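Long-range contacts in beta-hexosaminidase Amuc_2018 (Akkermansia muciniphila, PDB 6JEB), which hydrolyses terminal non-reducing beta-linked N-acetylhexosamine residues, such as N-acetylglucosamine and N-acetylgalactosamine, from glycans and from chitobiose: residues 220-224 and 258-263; 66-71 and 447-451; 154-159 and 465-469. All blocks are in the same frame, centred on the assembly; numbering follows the deposited sequence. Where two conformers were deposited one is given.

The three contacts illustrate how one glycoside hydrolase 20 chain is tied together at different distances from its catalytic centre. Interaction 1 reaches the active site at one end: Glu-258, a catalytic residue, lies beside the bound acetamide. Interaction 3 closes the C-terminal tail onto a hairpin loop, with Phe-155 about 4 Å, side chain to side chain, from the substrate-binding Glu-402; its nearest atoms are about 10 Å from those of interaction 1. Interaction 2 joins two helices away from the annotated sites, on the opposite side of the chain's centre from interaction 1, the centres of interactions 1 and 2 being 47 Å apart. Along the sequence, interaction 1 is nested within both of the others, whereas interactions 2 and 3 cross.

Interaction 1 of 3, residues 220-224 and 258-263; sequences NSKEL and EAPTEL. With ACM (acetamide), chain C.
Asn-220 and Lys-222 meet Glu-258, Pro-260 and Glu-262 in a water-bridged contact at the rim of the catalytic (beta/alpha)8 barrel, where a long loop lies against the chain leaving the Asp-257/Glu-258 pair. Side chains and ordered waters, not strand pairing, join the two backbones. At the active-site end, Asn-220 ND2 donates to the carbonyl oxygen of Glu-258 over 3.1 Å. That oxygen lies in the plane of the Asn-220 amide, but the donor stands 38° above the carbonyl plane, away from a lone pair. The same ND2 gives a second bond to a water that donates to Glu-258 OE1, which is also hydrogen-bonded to His-193. Asn-220 thus holds the backbone of Glu-258 directly and its carboxylate through a water; Glu-258 OE1 approaches the acetamide N to 3.3 Å. Another water donates to both Ser-221 O and Glu-258 O. With CG anti to the Asn-220 N (chi1 177°), the amide also brings OD1 against the Pro-260 ring, 3.5 Å from CG.

At the far end, two extended chains converge in a salt bridge. Lys-222 NZ reaches Glu-262 OE1 at 2.9 Å from the syn side, while Glu-262 OE2 pairs with Lys-266. Between the two ends the buried Leu-224 packs on the chain, CD2 4.0 Å from Ala-259 CB in an apolar contact and CD1 3.3 Å from the carbonyl oxygen of Pro-260. A third water is gripped three ways, donating to Lys-222 O and Pro-260 O and accepting from Leu-263 N.

Ala-259 and Thr-261 touch Met-286 of helix 282-299, while the chain runs on into helix 262-266, where the side chain of Leu-263 is about 7 Å from the zinc ion held by Cys-206, Cys-226, Cys-267 and Cys-270.

Interaction 2 of 3, residues 66-71 and 447-451; sequences RQLRDQ and FILKR
Asp-70 and Arg-451 form a side-on salt bridge where the segments 66-71 and 447-451 of two helices cross at 96°, their axes 10.3 Å apart at closest approach. Helix 55-73 comes from the N-terminal domain 2 of the family, and helix 434-452 is the last helix of the chain, so the crossing unites regions far apart in sequence.

The tight part surrounds the Phe-447 ring. Asp-70 CB lies over one face, offset toward the rim, in a CH-pi contact 4.2 Å from the centroid. Next to it, the side chains of Gln-71 and Phe-447 run alongside each other, Gln-71 CB coming within 3.6 Å of CZ. Tyr-118 of helix 106-118 also packs on Phe-447 and gives Asp-70 OD2 a further hydrogen-bonding partner.

The bridge itself is bidentate. Arg-451 NE meets the syn lone pair of Asp-70 OD2 at 2.9 Å, nearly straight and within the guanidinium plane; NH2 takes OD1 from a more tilted position. Two bonds to two oxygens should restrict rotation of both groups.

Toward solvent the packing gives way to water. The exposed Lys-450 does not pair directly with Asp-70: its NZ stands 4.4 Å from OD1. A second water, donating to OD1, is only weakly bonded to NZ; the firmer bridge donates to Asp-70 OD1 at 2.8 Å and accepts from Lys-450 NZ at 2.7 Å.

Interaction 3 of 3, residues 154-159 and 465-469; sequences SFGDGI and AFRWE
Phe-155 turns its edge to the indole face of Trp-468 in a T-shaped stack that packs the C-terminal tail against a type I' beta turn, Ser-154 to Asp-157, in the hairpin loop between strands 150-151 and 161-162. The Phe-155 ring and the indole five-membered ring stand at 75°, their centroids 5.1 Å apart. Phe-155 CD2 does the touching, 3.8 Å from Trp-468 CE2. Over the opposite face of the indole lies Arg-467 CG, from its own segment and offset toward the rim.

Asp-157 approaches this ring differently, from its edge. Its side chain runs beside that of Trp-468 and points the same way, the carboxylate only 26° from the indole plane. CG stands between the backbone N and the carbonyl carbon (chi1 67°), which directs OD2 across to the tail and OD1 back to its own loop. OD2 accepts from Trp-468 NE1 at 3.1 Å and from Arg-467 NH1 at 2.8 Å, the latter bond being a salt bridge. These donors arrive from opposite faces of the carboxylate plane. OD1 likewise takes two backbone donors from opposite faces: Ile-159 N, completing an Asx turn, and Ser-154 N. Four bonds thus fix the rotation of this carboxylate, and its contact with the arginine would be expected to stabilise the negative charge.

Beyond the contact, Arg-403 forms a cation-pi interaction with Phe-155 and, as modelled, a salt bridge with the poorly ordered last residue, Glu-469. Phe-155 lies close to Glu-402, which binds substrate, so the contact sits next to the substrate site. Ile-159 covers one face of the Arg-467 guanidinium, offset toward its rim, with CD1 3.7 Å from NE.

Interaction 1 of 3, residues 220-224 and 258-263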
loop_
_atom_site.group_PDB
_atom_site.type_symbol
_atom_site.label_atom_id
_atom_site.label_comp_id
_atom_site.label_asym_id
_atom_site.label_seq_id
_atom_site.Cartn_x
_atom_site.Cartn_y
_atom_site.Cartn_z
ATOM N N ASN A 220 14.945 -8.270 -13.270
ATOM C CA ASN A 220 15.731 -7.612 -12.239
ATOM C C ASN A 220 16.852 -6.794 -12.867
ATOM O O ASN A 220 17.528 -7.251 -13.796
ATOM C CB ASN A 220 16.315 -8.667 -11.286
ATOM C CG ASN A 220 17.214 -8.070 -10.203
ATOM O OD1 ASN A 220 18.440 -8.213 -10.251
ATOM N ND2 ASN A 220 16.608 -7.416 -9.216
ATOM N N SER A 221 17.032 -5.579 -12.361
ATOM C CA SER A 221 18.157 -4.732 -12.721
ATOM C C SER A 221 19.213 -4.796 -11.624
ATOM O O SER A 221 18.883 -4.775 -10.433
ATOM C CB SER A 221 17.689 -3.286 -12.879
ATOM O OG SER A 221 18.803 -2.415 -12.993
ATOM N N LYS A 222 20.481 -4.886 -12.028
ATOM C CA LYS A 222 21.596 -4.882 -11.088
ATOM C C LYS A 222 22.138 -3.485 -10.815
ATOM O O LYS A 222 23.108 -3.351 -10.058
ATOM C CB LYS A 222 22.740 -5.765 -11.610
ATOM C CG LYS A 222 22.367 -7.222 -11.832
ATOM C CD LYS A 222 23.537 -8.000 -12.428
ATOM C CE LYS A 222 23.191 -9.471 -12.607
ATOM N NZ LYS A 222 24.313 -10.246 -13.216
ATOM N N GLU A 223 21.543 -2.446 -11.401
ATOM C CA GLU A 223 22.086 -1.091 -11.321
ATOM C C GLU A 223 21.770 -0.472 -9.962
ATOM O O GLU A 223 20.618 -0.127 -9.679
ATOM C CB GLU A 223 21.507 -0.240 -12.447
ATOM C CG GLU A 223 21.921 -0.692 -13.830
ATOM C CD GLU A 223 23.411 -0.538 -14.063
ATOM O OE1 GLU A 223 24.032 0.325 -13.405
ATOM O OE2 GLU A 223 23.963 -1.275 -14.906
ATOM N N LEU A 224 22.790 -0.298 -9.126
ATOM C CA LEU A 224 22.634 0.357 -7.835
ATOM C C LEU A 224 23.292 1.731 -7.876
ATOM O O LEU A 224 24.378 1.892 -8.447
ATOM C CB LEU A 224 23.289 -0.468 -6.715
ATOM C CG LEU A 224 22.888 -1.940 -6.576
ATOM C CD1 LEU A 224 23.430 -2.518 -5.282
ATOM C CD2 LEU A 224 21.376 -2.120 -6.632
ATOM N N GLU A 258 15.176 -6.345 -3.800
ATOM C CA GLU A 258 15.772 -6.932 -5.003
ATOM C C GLU A 258 16.970 -6.121 -5.488
ATOM O O GLU A 258 17.053 -5.715 -6.653
ATOM C CB GLU A 258 14.728 -7.128 -6.106
ATOM C CG GLU A 258 13.544 -7.973 -5.648
ATOM C CD GLU A 258 12.433 -8.060 -6.679
ATOM O OE1 GLU A 258 12.129 -7.039 -7.330
ATOM O OE2 GLU A 258 11.846 -9.152 -6.830
ATOM N N ALA A 259 17.903 -5.880 -4.565
ATOM C CA ALA A 259 19.086 -5.057 -4.806
ATOM C C ALA A 259 20.325 -5.936 -4.685
ATOM O O ALA A 259 21.056 -5.862 -3.684
ATOM C CB ALA A 259 19.145 -3.875 -3.838
ATOM N N PRO A 260 20.606 -6.768 -5.692
ATOM C CA PRO A 260 21.828 -7.577 -5.648
ATOM C C PRO A 260 23.042 -6.663 -5.686
ATOM O O PRO A 260 23.024 -5.601 -6.308
ATOM C CB PRO A 260 21.732 -8.421 -6.921
ATOM C CG PRO A 260 20.958 -7.568 -7.866
ATOM C CD PRO A 260 19.941 -6.847 -7.007
ATOM N N THR A 261 24.109 -7.081 -5.012
ATOM C CA THR A 261 25.224 -6.175 -4.767
ATOM C C THR A 261 26.432 -6.428 -5.663
ATOM O O THR A 261 27.496 -5.852 -5.415
ATOM C CB THR A 261 25.627 -6.216 -3.296
ATOM O OG1 THR A 261 25.825 -7.575 -2.905
ATOM C CG2 THR A 261 24.538 -5.585 -2.423
ATOM N N GLU A 262 26.277 -7.239 -6.711
ATOM C CA GLU A 262 27.375 -7.552 -7.625
ATOM C C GLU A 262 28.121 -6.303 -8.091
ATOM O O GLU A 262 29.358 -6.276 -8.106
ATOM C CB GLU A 262 26.821 -8.319 -8.825
ATOM C CG GLU A 262 27.818 -8.534 -9.940
ATOM C CD GLU A 262 27.180 -9.129 -11.179
ATOM O OE1 GLU A 262 26.106 -9.754 -11.055
ATOM O OE2 GLU A 262 27.749 -8.964 -12.278
ATOM N N LEU A 263 27.389 -5.258 -8.492
ATOM C CA LEU A 263 28.071 -4.085 -9.038
ATOM C C LEU A 263 28.757 -3.258 -7.956
ATOM O O LEU A 263 29.800 -2.649 -8.225
ATOM C CB LEU A 263 27.129 -3.236 -9.898
ATOM C CG LEU A 263 26.609 -3.931 -11.163
ATOM C CD1 LEU A 263 25.862 -2.948 -12.071
ATOM C CD2 LEU A 263 27.744 -4.611 -11.924
HETATM C C1 ACM C . 8.861 -6.418 -4.113
HETATM O O ACM C . 8.007 -7.215 -4.338
HETATM N N ACM C . 9.871 -6.208 -5.101
HETATM C C2 ACM C . 8.944 -5.615 -2.827
HETATM O O HOH W 1 13.578 -6.959 -9.870
HETATM O O HOH W 2 17.075 -3.841 -8.628
HETATM O O HOH W 3 24.556 -4.982 -8.396
#

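Interaction 2 of 3, residues 66-71 and 447-451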
loop_
_atom_site.group_PDB
_atom_site.type_symbol
_atom_site.label_atom_id
_atom_site.label_comp_id
_atom_site.label_asym_id
_atom_site.label_seq_id
_atom_site.Cartn_x
_atom_site.Cartn_y
_atom_site.Cartn_z
ATOM N N ARG A 66 -22.248 4.904 6.034
ATOM C CA ARG A 66 -22.373 4.903 4.581
ATOM C C ARG A 66 -22.753 3.516 4.071
ATOM O O ARG A 66 -23.633 3.375 3.212
ATOM C CB ARG A 66 -21.041 5.379 3.988
ATOM C CG ARG A 66 -20.970 5.508 2.488
ATOM C CD ARG A 66 -19.731 6.331 2.071
ATOM N NE ARG A 66 -18.499 5.798 2.651
ATOM C CZ ARG A 66 -17.391 6.503 2.871
ATOM N NH1 ARG A 66 -17.330 7.798 2.561
ATOM N NH2 ARG A 66 -16.332 5.909 3.394
ATOM N N GLN A 67 -22.090 2.473 4.591
ATOM C CA GLN A 67 -22.417 1.115 4.163
ATOM C C GLN A 67 -23.826 0.730 4.592
ATOM O O GLN A 67 -24.550 0.065 3.838
ATOM C CB GLN A 67 -21.386 0.114 4.690
ATOM C CG GLN A 67 -20.013 0.302 4.065
ATOM C CD GLN A 67 -19.131 -0.926 4.199
ATOM O OE1 GLN A 67 -19.519 -1.920 4.816
ATOM N NE2 GLN A 67 -17.941 -0.869 3.609
ATOM N N LEU A 68 -24.236 1.139 5.797
ATOM C CA LEU A 68 -25.599 0.856 6.243
ATOM C C LEU A 68 -26.622 1.583 5.380
ATOM O O LEU A 68 -27.700 1.042 5.104
ATOM C CB LEU A 68 -25.768 1.232 7.713
ATOM C CG LEU A 68 -25.039 0.334 8.709
ATOM C CD1 LEU A 68 -25.216 0.901 10.101
ATOM C CD2 LEU A 68 -25.556 -1.099 8.627
ATOM N N ARG A 69 -26.304 2.808 4.948
ATOM C CA ARG A 69 -27.204 3.517 4.043
ATOM C C ARG A 69 -27.306 2.809 2.699
ATOM O O ARG A 69 -28.395 2.738 2.110
ATOM C CB ARG A 69 -26.760 4.969 3.879
ATOM C CG ARG A 69 -27.008 5.779 5.129
ATOM C CD ARG A 69 -26.457 7.181 5.072
ATOM N NE ARG A 69 -26.956 7.930 6.223
ATOM C CZ ARG A 69 -26.405 9.033 6.712
ATOM N NH1 ARG A 69 -25.307 9.539 6.160
ATOM N NH2 ARG A 69 -26.957 9.622 7.763
ATOM N N ASP A 70 -26.186 2.283 2.197
ATOM C CA ASP A 70 -26.237 1.509 0.962
ATOM C C ASP A 70 -27.070 0.245 1.145
ATOM O O ASP A 70 -27.848 -0.132 0.259
ATOM C CB ASP A 70 -24.822 1.182 0.476
ATOM C CG ASP A 70 -24.062 2.422 0.008
ATOM O OD1 ASP A 70 -24.702 3.462 -0.260
ATOM O OD2 ASP A 70 -22.818 2.353 -0.098
ATOM N N GLN A 71 -26.935 -0.416 2.299
ATOM C CA GLN A 71 -27.769 -1.582 2.575
ATOM C C GLN A 71 -29.248 -1.205 2.630
ATOM O O GLN A 71 -30.093 -1.849 1.989
ATOM C CB GLN A 71 -27.328 -2.263 3.873
ATOM C CG GLN A 71 -28.123 -3.540 4.140
ATOM C CD GLN A 71 -27.665 -4.286 5.381
ATOM O OE1 GLN A 71 -26.596 -4.012 5.928
ATOM N NE2 GLN A 71 -28.471 -5.243 5.823
ATOM N N PHE A 447 -23.855 -2.612 -3.598
ATOM C CA PHE A 447 -23.425 -1.368 -2.957
ATOM C C PHE A 447 -22.428 -0.632 -3.840
ATOM O O PHE A 447 -22.545 0.582 -4.061
ATOM C CB PHE A 447 -22.755 -1.629 -1.602
ATOM C CG PHE A 447 -23.611 -2.332 -0.576
ATOM C CD1 PHE A 447 -24.958 -2.583 -0.775
ATOM C CD2 PHE A 447 -23.032 -2.730 0.621
ATOM C CE1 PHE A 447 -25.705 -3.241 0.198
ATOM C CE2 PHE A 447 -23.770 -3.381 1.600
ATOM C CZ PHE A 447 -25.112 -3.638 1.387
ATOM N N ILE A 448 -21.422 -1.355 -4.340
ATOM C CA ILE A 448 -20.356 -0.726 -5.114
ATOM C C ILE A 448 -20.858 -0.340 -6.506
ATOM O O ILE A 448 -20.444 0.683 -7.068
ATOM C CB ILE A 448 -19.117 -1.648 -5.132
ATOM C CG1 ILE A 448 -18.559 -1.833 -3.706
ATOM C CG2 ILE A 448 -18.041 -1.109 -6.073
ATOM C CD1 ILE A 448 -18.077 -0.554 -3.040
ATOM N N LEU A 449 -21.766 -1.129 -7.081
ATOM C CA LEU A 449 -22.384 -0.732 -8.343
ATOM C C LEU A 449 -23.138 0.582 -8.186
ATOM O O LEU A 449 -23.029 1.483 -9.028
ATOM C CB LEU A 449 -23.336 -1.827 -8.824
ATOM C CG LEU A 449 -22.723 -2.960 -9.640
ATOM C CD1 LEU A 449 -23.733 -4.088 -9.792
ATOM C CD2 LEU A 449 -22.257 -2.453 -11.011
ATOM N N LYS A 450 -23.917 0.702 -7.108
ATOM C CA LYS A 450 -24.702 1.910 -6.872
ATOM C C LYS A 450 -23.798 3.108 -6.610
ATOM O O LYS A 450 -23.969 4.173 -7.215
ATOM C CB LYS A 450 -25.635 1.676 -5.682
ATOM C CG LYS A 450 -26.400 2.909 -5.200
ATOM C CD LYS A 450 -26.965 2.680 -3.800
ATOM C CE LYS A 450 -28.015 3.716 -3.411
ATOM N NZ LYS A 450 -27.466 5.099 -3.302
ATOM N N ARG A 451 -22.813 2.942 -5.727
ATOM C CA ARG A 451 -22.059 4.093 -5.250
ATOM C C ARG A 451 -20.952 4.488 -6.215
ATOM O O ARG A 451 -20.675 5.680 -6.394
ATOM C CB ARG A 451 -21.478 3.798 -3.867
ATOM C CG ARG A 451 -20.584 4.895 -3.321
ATOM C CD ARG A 451 -20.295 4.684 -1.848
ATOM N NE ARG A 451 -21.515 4.765 -1.051
ATOM C CZ ARG A 451 -22.045 5.905 -0.622
ATOM N NH1 ARG A 451 -21.449 7.060 -0.901
ATOM N NH2 ARG A 451 -23.167 5.889 0.093
HETATM O O HOH W 4 -26.810 5.144 0.035
HETATM O O HOH W 5 -24.832 4.813 -2.709
#

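Interaction 3 of 3, residues 154-159 and 465-469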
loop_
_atom_site.group_PDB
_atom_site.type_symbol
_atom_site.label_atom_id
_atom_site.label_comp_id
_atom_site.label_asym_id
_atom_site.label_seq_id
_atom_site.Cartn_x
_atom_site.Cartn_y
_atom_site.Cartn_z
ATOM N N SER A 154 6.111 -1.192 -23.800
ATOM C CA SER A 154 5.999 -2.159 -22.710
ATOM C C SER A 154 5.899 -3.550 -23.322
ATOM O O SER A 154 4.973 -3.826 -24.091
ATOM C CB SER A 154 4.764 -1.873 -21.851
ATOM O OG SER A 154 4.691 -0.499 -21.484
ATOM N N PHE A 155 6.846 -4.421 -22.991
ATOM C CA PHE A 155 6.795 -5.823 -23.425
ATOM C C PHE A 155 6.623 -5.951 -24.937
ATOM O O PHE A 155 5.828 -6.755 -25.429
ATOM C CB PHE A 155 5.712 -6.606 -22.677
ATOM C CG PHE A 155 5.686 -6.334 -21.208
ATOM C CD1 PHE A 155 6.636 -6.895 -20.366
ATOM C CD2 PHE A 155 4.722 -5.502 -20.666
ATOM C CE1 PHE A 155 6.620 -6.630 -19.002
ATOM C CE2 PHE A 155 4.693 -5.244 -19.316
ATOM C CZ PHE A 155 5.644 -5.800 -18.480
ATOM N N GLY A 156 7.370 -5.141 -25.683
ATOM C CA GLY A 156 7.356 -5.244 -27.132
ATOM C C GLY A 156 6.114 -4.717 -27.812
ATOM O O GLY A 156 5.948 -4.944 -29.016
ATOM N N ASP A 157 5.239 -4.005 -27.095
ATOM C CA ASP A 157 3.972 -3.579 -27.684
ATOM C C ASP A 157 4.094 -2.363 -28.588
ATOM O O ASP A 157 3.095 -1.979 -29.208
ATOM C CB ASP A 157 2.891 -3.356 -26.613
ATOM C CG ASP A 157 3.178 -2.171 -25.687
ATOM O OD1 ASP A 157 4.156 -1.412 -25.904
ATOM O OD2 ASP A 157 2.403 -2.006 -24.718
ATOM N N GLY A 158 5.276 -1.751 -28.671
ATOM C CA GLY A 158 5.480 -0.597 -29.522
ATOM C C GLY A 158 4.801 0.679 -29.080
ATOM O O GLY A 158 4.797 1.654 -29.842
ATOM N N ILE A 159 4.248 0.724 -27.870
ATOM C CA ILE A 159 3.403 1.833 -27.443
ATOM C C ILE A 159 4.127 2.599 -26.337
ATOM O O ILE A 159 4.250 2.094 -25.209
ATOM C CB ILE A 159 2.020 1.344 -26.994
ATOM C CG1 ILE A 159 1.248 0.835 -28.221
ATOM C CG2 ILE A 159 1.254 2.459 -26.282
ATOM C CD1 ILE A 159 -0.020 0.104 -27.870
ATOM N N ALA A 465 -9.490 -7.159 -21.281
ATOM C CA ALA A 465 -8.502 -7.716 -22.191
ATOM C C ALA A 465 -7.157 -7.012 -22.044
ATOM O O ALA A 465 -7.085 -5.822 -21.728
ATOM C CB ALA A 465 -8.984 -7.560 -23.630
ATOM N N PHE A 466 -6.085 -7.765 -22.294
ATOM C CA PHE A 466 -4.728 -7.241 -22.336
ATOM C C PHE A 466 -4.234 -7.224 -23.775
ATOM O O PHE A 466 -4.694 -8.002 -24.616
ATOM C CB PHE A 466 -3.768 -8.108 -21.514
ATOM C CG PHE A 466 -4.088 -8.157 -20.052
ATOM C CD1 PHE A 466 -3.621 -7.170 -19.200
ATOM C CD2 PHE A 466 -4.842 -9.194 -19.523
ATOM C CE1 PHE A 466 -3.909 -7.209 -17.843
ATOM C CE2 PHE A 466 -5.130 -9.240 -18.166
ATOM C CZ PHE A 466 -4.666 -8.246 -17.325
ATOM N N ARG A 467 -3.281 -6.340 -24.055
ATOM C CA ARG A 467 -2.720 -6.258 -25.395
ATOM C C ARG A 467 -1.498 -7.147 -25.588
ATOM O O ARG A 467 -1.060 -7.335 -26.729
ATOM C CB ARG A 467 -2.351 -4.812 -25.743
ATOM C CG ARG A 467 -0.990 -4.382 -25.220
ATOM C CD ARG A 467 -0.612 -2.991 -25.720
ATOM N NE ARG A 467 -1.536 -1.969 -25.242
ATOM C CZ ARG A 467 -1.270 -1.122 -24.254
ATOM N NH1 ARG A 467 -0.095 -1.164 -23.641
ATOM N NH2 ARG A 467 -2.177 -0.228 -23.883
ATOM N N TRP A 468 -0.941 -7.699 -24.516
ATOM C CA TRP A 468 0.306 -8.445 -24.586
ATOM C C TRP A 468 0.035 -9.938 -24.713
ATOM O O TRP A 468 -0.862 -10.473 -24.057
ATOM C CB TRP A 468 1.145 -8.198 -23.333
ATOM C CG TRP A 468 1.345 -6.752 -23.024
ATOM C CD1 TRP A 468 2.026 -5.837 -23.777
ATOM C CD2 TRP A 468 0.877 -6.052 -21.866
ATOM N NE1 TRP A 468 1.991 -4.608 -23.168
ATOM C CE2 TRP A 468 1.298 -4.713 -21.991
ATOM C CE3 TRP A 468 0.137 -6.427 -20.738
ATOM C CZ2 TRP A 468 1.012 -3.745 -21.027
ATOM C CZ3 TRP A 468 -0.149 -5.468 -19.790
ATOM C CH2 TRP A 468 0.292 -4.142 -19.935
ATOM N N GLU A 469 0.823 -10.596 -25.559
ATOM C CA GLU A 469 0.841 -12.058 -25.667
ATOM C C GLU A 469 -0.548 -12.685 -25.796
ATOM O O GLU A 469 -0.741 -13.864 -25.491
ATOM C CB GLU A 469 1.602 -12.657 -24.480
ATOM C CG GLU A 469 3.046 -12.173 -24.394
ATOM C CD GLU A 469 3.437 -11.701 -23.003
ATOM O OE1 GLU A 469 3.303 -12.495 -22.047
ATOM O OE2 GLU A 469 3.878 -10.536 -22.869
HETATM O O HOH W 6 4.327 -8.751 -25.230
#